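Local coordinates for protein alpha-glucosidase (Bacteroides thetaiotaomicron, PDB 5XFM) that probably hydrolyses terminal beta-L-arabinopyranosides and alpha-galactosides as a bifunctional glycoside hydrolase of family 97, at residues Ala29-Ser41 against Lys52-Lys66. The protein carries 1 engineered substitution. Sequence-based numbering, arbitrary orientation.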
loop_
_atom_site.group_PDB
_atom_site.type_symbol
_atom_site.label_atom_id
_atom_site.label_comp_id
_atom_site.label_asym_id
_atom_site.label_seq_id
_atom_site.Cartn_x
_atom_site.Cartn_y
_atom_site.Cartn_z
ATOM N N ALA A 29 -11.065 13.966 -21.367
ATOM C CA ALA A 29 -11.872 14.019 -22.580
ATOM C C ALA A 29 -12.162 12.624 -23.109
ATOM O O ALA A 29 -11.308 11.742 -23.051
ATOM C CB ALA A 29 -11.180 14.853 -23.635
ATOM N N VAL A 30 -13.362 12.435 -23.647
ATOM C CA VAL A 30 -13.775 11.119 -24.114
ATOM C C VAL A 30 -13.984 11.076 -25.623
ATOM O O VAL A 30 -14.637 11.946 -26.201
ATOM C CB VAL A 30 -15.078 10.665 -23.402
ATOM C CG1 VAL A 30 -15.483 9.274 -23.847
ATOM C CG2 VAL A 30 -14.893 10.693 -21.896
ATOM N N PHE A 31 -13.409 10.054 -26.250
ATOM C CA PHE A 31 -13.473 9.870 -27.690
ATOM C C PHE A 31 -14.060 8.505 -28.015
ATOM O O PHE A 31 -13.364 7.492 -27.942
ATOM C CB PHE A 31 -12.083 9.984 -28.331
ATOM C CG PHE A 31 -11.335 11.244 -27.983
ATOM C CD1 PHE A 31 -10.616 11.343 -26.802
ATOM C CD2 PHE A 31 -11.316 12.315 -28.867
ATOM C CE1 PHE A 31 -9.912 12.502 -26.497
ATOM C CE2 PHE A 31 -10.615 13.475 -28.570
ATOM C CZ PHE A 31 -9.912 13.568 -27.384
ATOM N N VAL A 32 -15.329 8.483 -28.404
ATOM C CA VAL A 32 -16.007 7.234 -28.737
ATOM C C VAL A 32 -16.586 7.236 -30.145
ATOM O O VAL A 32 -16.342 6.321 -30.928
ATOM C CB VAL A 32 -17.143 6.938 -27.735
ATOM C CG1 VAL A 32 -17.884 5.657 -28.114
ATOM C CG2 VAL A 32 -16.586 6.865 -26.326
ATOM N N GLN A 33 -17.366 8.270 -30.449
ATOM C CA GLN A 33 -18.034 8.384 -31.737
ATOM C C GLN A 33 -17.039 8.384 -32.896
ATOM O O GLN A 33 -16.045 9.107 -32.875
ATOM C CB GLN A 33 -18.896 9.655 -31.791
ATOM C CG GLN A 33 -20.114 9.681 -30.855
ATOM C CD GLN A 33 -21.042 8.487 -31.047
ATOM O OE1 GLN A 33 -21.352 7.779 -30.100
ATOM N NE2 GLN A 33 -21.453 8.240 -32.282
ATOM N N ASN A 34 -17.327 7.554 -33.897
ATOM C CA ASN A 34 -16.519 7.419 -35.113
ATOM C C ASN A 34 -15.065 7.003 -34.887
ATOM O O ASN A 34 -14.218 7.149 -35.772
ATOM C CB ASN A 34 -16.546 8.739 -35.886
ATOM C CG ASN A 34 -17.954 9.217 -36.164
ATOM O OD1 ASN A 34 -18.325 10.330 -35.790
ATOM N ND2 ASN A 34 -18.751 8.374 -36.814
ATOM N N GLU A 35 -14.786 6.450 -33.714
ATOM C CA GLU A 35 -13.458 5.932 -33.427
ATOM C C GLU A 35 -13.442 4.416 -33.438
ATOM O O GLU A 35 -14.338 3.771 -32.895
ATOM C CB GLU A 35 -12.956 6.462 -32.090
ATOM C CG GLU A 35 -12.561 7.929 -32.153
ATOM C CD GLU A 35 -12.164 8.377 -33.561
ATOM O OE1 GLU A 35 -11.028 8.078 -33.997
ATOM O OE2 GLU A 35 -12.986 9.040 -34.226
ATOM N N THR A 36 -12.442 3.854 -34.109
ATOM C CA THR A 36 -12.281 2.411 -34.174
ATOM C C THR A 36 -12.111 1.858 -32.765
ATOM O O THR A 36 -12.624 0.794 -32.424
ATOM C CB THR A 36 -11.062 2.021 -35.034
ATOM O OG1 THR A 36 -11.248 2.502 -36.370
ATOM C CG2 THR A 36 -10.879 0.511 -35.058
ATOM N N LYS A 37 -11.378 2.596 -31.948
ATOM C CA LYS A 37 -11.114 2.176 -30.589
ATOM C C LYS A 37 -11.465 3.290 -29.606
ATOM O O LYS A 37 -10.868 4.368 -29.646
ATOM C CB LYS A 37 -9.651 1.746 -30.469
ATOM C CG LYS A 37 -9.222 1.275 -29.115
ATOM C CD LYS A 37 -8.086 0.259 -29.245
ATOM C CE LYS A 37 -7.067 0.668 -30.295
ATOM N NZ LYS A 37 -6.231 -0.488 -30.736
ATOM N N PRO A 38 -12.459 3.047 -28.738
ATOM C CA PRO A 38 -12.862 4.050 -27.753
ATOM C C PRO A 38 -11.693 4.435 -26.858
ATOM O O PRO A 38 -10.914 3.570 -26.458
ATOM C CB PRO A 38 -13.959 3.338 -26.953
ATOM C CG PRO A 38 -13.677 1.890 -27.133
ATOM C CD PRO A 38 -13.175 1.775 -28.545
ATOM N N CYS A 39 -11.564 5.717 -26.552
ATOM C CA CYS A 39 -10.429 6.166 -25.771
ATOM C C CYS A 39 -10.736 7.413 -24.955
ATOM O O CYS A 39 -11.786 8.022 -25.109
ATOM C CB CYS A 39 -9.230 6.412 -26.694
ATOM S SG CYS A 39 -9.575 7.511 -28.088
ATOM N N TYR A 40 -9.819 7.758 -24.060
ATOM C CA TYR A 40 -9.914 8.973 -23.264
ATOM C C TYR A 40 -8.547 9.638 -23.242
ATOM O O TYR A 40 -7.553 9.018 -23.606
ATOM C CB TYR A 40 -10.392 8.663 -21.843
ATOM C CG TYR A 40 -9.366 7.934 -21.007
ATOM C CD1 TYR A 40 -9.155 6.573 -21.176
ATOM C CD2 TYR A 40 -8.618 8.601 -20.044
ATOM C CE1 TYR A 40 -8.222 5.894 -20.422
ATOM C CE2 TYR A 40 -7.682 7.928 -19.283
ATOM C CZ TYR A 40 -7.489 6.576 -19.478
ATOM O OH TYR A 40 -6.560 5.896 -18.733
ATOM N N SER A 41 -8.496 10.905 -22.852
ATOM C CA SER A 41 -7.214 11.579 -22.657
ATOM C C SER A 41 -7.291 12.490 -21.439
ATOM O O SER A 41 -8.375 12.909 -21.035
ATOM C CB SER A 41 -6.809 12.380 -23.895
ATOM O OG SER A 41 -7.664 13.492 -24.076
ATOM N N LYS A 52 -4.265 9.855 -25.773
ATOM C CA LYS A 52 -5.404 9.005 -26.057
ATOM C C LYS A 52 -5.143 7.562 -25.627
ATOM O O LYS A 52 -4.286 6.862 -26.174
ATOM C CB LYS A 52 -5.722 9.108 -27.537
ATOM C CG LYS A 52 -6.283 10.487 -27.878
ATOM C CD LYS A 52 -6.542 10.647 -29.347
ATOM C CE LYS A 52 -7.548 9.641 -29.815
ATOM N NZ LYS A 52 -8.400 10.205 -30.895
ATOM N N SER A 53 -5.897 7.149 -24.613
ATOM C CA SER A 53 -5.696 5.874 -23.930
ATOM C C SER A 53 -6.922 4.993 -24.097
ATOM O O SER A 53 -8.045 5.458 -23.935
ATOM C CB SER A 53 -5.423 6.107 -22.443
ATOM O OG SER A 53 -4.288 6.931 -22.242
ATOM N N PRO A 54 -6.713 3.713 -24.415
ATOM C CA PRO A 54 -7.818 2.833 -24.806
ATOM C C PRO A 54 -8.802 2.540 -23.669
ATOM O O PRO A 54 -8.428 2.513 -22.493
ATOM C CB PRO A 54 -7.105 1.545 -25.250
ATOM C CG PRO A 54 -5.674 1.923 -25.439
ATOM C CD PRO A 54 -5.415 3.033 -24.485
ATOM N N LEU A 55 -10.065 2.361 -24.043
ATOM C CA LEU A 55 -11.122 1.951 -23.126
ATOM C C LEU A 55 -11.747 0.666 -23.638
ATOM O O LEU A 55 -11.558 0.295 -24.794
ATOM C CB LEU A 55 -12.195 3.034 -22.993
ATOM C CG LEU A 55 -11.868 4.335 -22.264
ATOM C CD1 LEU A 55 -12.956 5.362 -22.522
ATOM C CD2 LEU A 55 -11.734 4.069 -20.776
ATOM N N GLY A 56 -12.494 -0.022 -22.787
ATOM C CA GLY A 56 -13.307 -1.112 -23.286
ATOM C C GLY A 56 -12.944 -2.459 -22.724
ATOM O O GLY A 56 -12.122 -2.563 -21.809
ATOM N N MET A 57 -13.595 -3.494 -23.246
ATOM C CA MET A 57 -13.364 -4.839 -22.746
ATOM C C MET A 57 -13.902 -5.881 -23.714
ATOM O O MET A 57 -14.709 -5.584 -24.584
ATOM C CB MET A 57 -13.996 -5.021 -21.366
ATOM C CG MET A 57 -15.504 -4.891 -21.352
ATOM S SD MET A 57 -16.165 -5.335 -19.742
ATOM C CE MET A 57 -15.331 -4.117 -18.740
ATOM N N ASN A 58 -13.425 -7.102 -23.544
ATOM C CA ASN A 58 -13.884 -8.273 -24.264
ATOM C C ASN A 58 -14.576 -9.215 -23.279
ATOM O O ASN A 58 -13.989 -9.599 -22.245
ATOM C CB ASN A 58 -12.684 -8.939 -24.942
ATOM C CG ASN A 58 -13.057 -10.144 -25.773
ATOM O OD1 ASN A 58 -14.181 -10.270 -26.228
ATOM N ND2 ASN A 58 -12.092 -11.043 -25.979
ATOM N N THR A 59 -15.808 -9.594 -23.628
ATOM C CA THR A 59 -16.721 -10.229 -22.692
ATOM C C THR A 59 -17.484 -11.420 -23.307
ATOM O O THR A 59 -17.797 -11.415 -24.500
ATOM C CB THR A 59 -17.708 -9.140 -22.183
ATOM O OG1 THR A 59 -17.123 -8.400 -21.102
ATOM C CG2 THR A 59 -19.005 -9.718 -21.764
ATOM N N ASN A 60 -17.832 -12.414 -22.487
ATOM C CA ASN A 60 -18.528 -13.601 -22.983
ATOM C C ASN A 60 -20.015 -13.391 -23.274
ATOM O O ASN A 60 -20.716 -14.333 -23.626
ATOM C CB ASN A 60 -18.375 -14.760 -21.989
ATOM C CG ASN A 60 -19.222 -14.580 -20.730
ATOM O OD1 ASN A 60 -19.640 -13.474 -20.393
ATOM N ND2 ASN A 60 -19.474 -15.679 -20.030
ATOM N N ILE A 61 -20.496 -12.164 -23.128
ATOM C CA ILE A 61 -21.830 -11.829 -23.616
ATOM C C ILE A 61 -21.734 -10.795 -24.736
ATOM O O ILE A 61 -22.754 -10.396 -25.300
ATOM C CB ILE A 61 -22.758 -11.289 -22.499
ATOM C CG1 ILE A 61 -22.365 -9.868 -22.101
ATOM C CG2 ILE A 61 -22.789 -12.234 -21.305
ATOM C CD1 ILE A 61 -23.466 -9.092 -21.410
ATOM N N GLY A 62 -20.515 -10.355 -25.051
ATOM C CA GLY A 62 -20.339 -9.357 -26.093
ATOM C C GLY A 62 -18.995 -8.657 -26.090
ATOM O O GLY A 62 -18.251 -8.689 -25.109
ATOM N N ASP A 63 -18.653 -8.038 -27.210
ATOM C CA ASP A 63 -17.389 -7.327 -27.264
ATOM C C ASP A 63 -17.583 -5.816 -27.289
ATOM O O ASP A 63 -18.391 -5.285 -28.050
ATOM C CB ASP A 63 -16.554 -7.793 -28.453
ATOM C CG ASP A 63 -16.013 -9.201 -28.258
ATOM O OD1 ASP A 63 -16.400 -9.856 -27.262
ATOM O OD2 ASP A 63 -15.166 -9.631 -29.069
ATOM N N PHE A 64 -16.836 -5.142 -26.425
ATOM C CA PHE A 64 -16.888 -3.702 -26.254
ATOM C C PHE A 64 -15.474 -3.144 -26.441
ATOM O O PHE A 64 -14.953 -2.395 -25.616
ATOM C CB PHE A 64 -17.430 -3.377 -24.869
ATOM C CG PHE A 64 -18.770 -3.999 -24.591
ATOM C CD1 PHE A 64 -19.929 -3.471 -25.128
ATOM C CD2 PHE A 64 -18.858 -5.142 -23.811
ATOM C CE1 PHE A 64 -21.151 -4.064 -24.880
ATOM C CE2 PHE A 64 -20.077 -5.738 -23.557
ATOM C CZ PHE A 64 -21.223 -5.205 -24.088
ATOM N N THR A 65 -14.863 -3.534 -27.550
ATOM C CA THR A 65 -13.467 -3.234 -27.840
ATOM C C THR A 65 -13.333 -2.253 -29.001
ATOM O O THR A 65 -12.458 -1.380 -29.004
ATOM C CB THR A 65 -12.706 -4.549 -28.157
ATOM O OG1 THR A 65 -12.340 -5.194 -26.930
ATOM C CG2 THR A 65 -11.458 -4.296 -28.966
ATOM N N LYS A 66 -14.224 -2.383 -29.976
ATOM C CA LYS A 66 -14.120 -1.589 -31.195
ATOM C C LYS A 66 -15.451 -1.010 -31.666
ATOM O O LYS A 66 -16.490 -1.648 -31.532
ATOM C CB LYS A 66 -13.518 -2.432 -32.321
ATOM C CG LYS A 66 -12.067 -2.793 -32.106
ATOM C CD LYS A 66 -11.489 -3.518 -33.301
ATOM C CE LYS A 66 -10.019 -3.818 -33.086
ATOM N NZ LYS A 66 -9.237 -2.568 -32.880
#
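Tyr40 and Ser53 form a hydrogen-bonded antiparallel pair: Ser53 N reaches Tyr40 O at 2.7 Å, and Tyr40 N returns a bond to Ser53 O at 2.9 Å. Leu55 N to Pro38 O, 2.8 Å, adds a third backbone bond.

With chi1 at 70° the Tyr40 ring is carried back over the partner strand. Ser53 CB lies over one ring face as a CH-pi contact, 3.9 Å from the centroid; Leu55 CD2 packs against Tyr40 CD1 at 3.6 Å, Pro54 O sits at the ring edge, and Tyr40 OH hydrogen-bonds Gly145 O. With an alanine at this position, Ser53 CB would probably lose the ring face it rests on, Leu55 CD2 its packing and Gly145 O its hydroxyl partner.

On the other side of the pair, the bent Lys52 chain runs past Cys39, CE 3.4 Å from SG, and sets its ammonium over the Phe31 ring, a cation-pi contact with NZ 4.5 Å from the centroid.

The contact belongs to the hairpin of strands 39-44 and 47-59 in the N-terminal domain, probably a galactose mutarotase-like beta-sandwich; strand 26-31 flanks one side, strand 136-147 the other, and Leu55 also meets Phe124 and Tyr126 of strand 121-128.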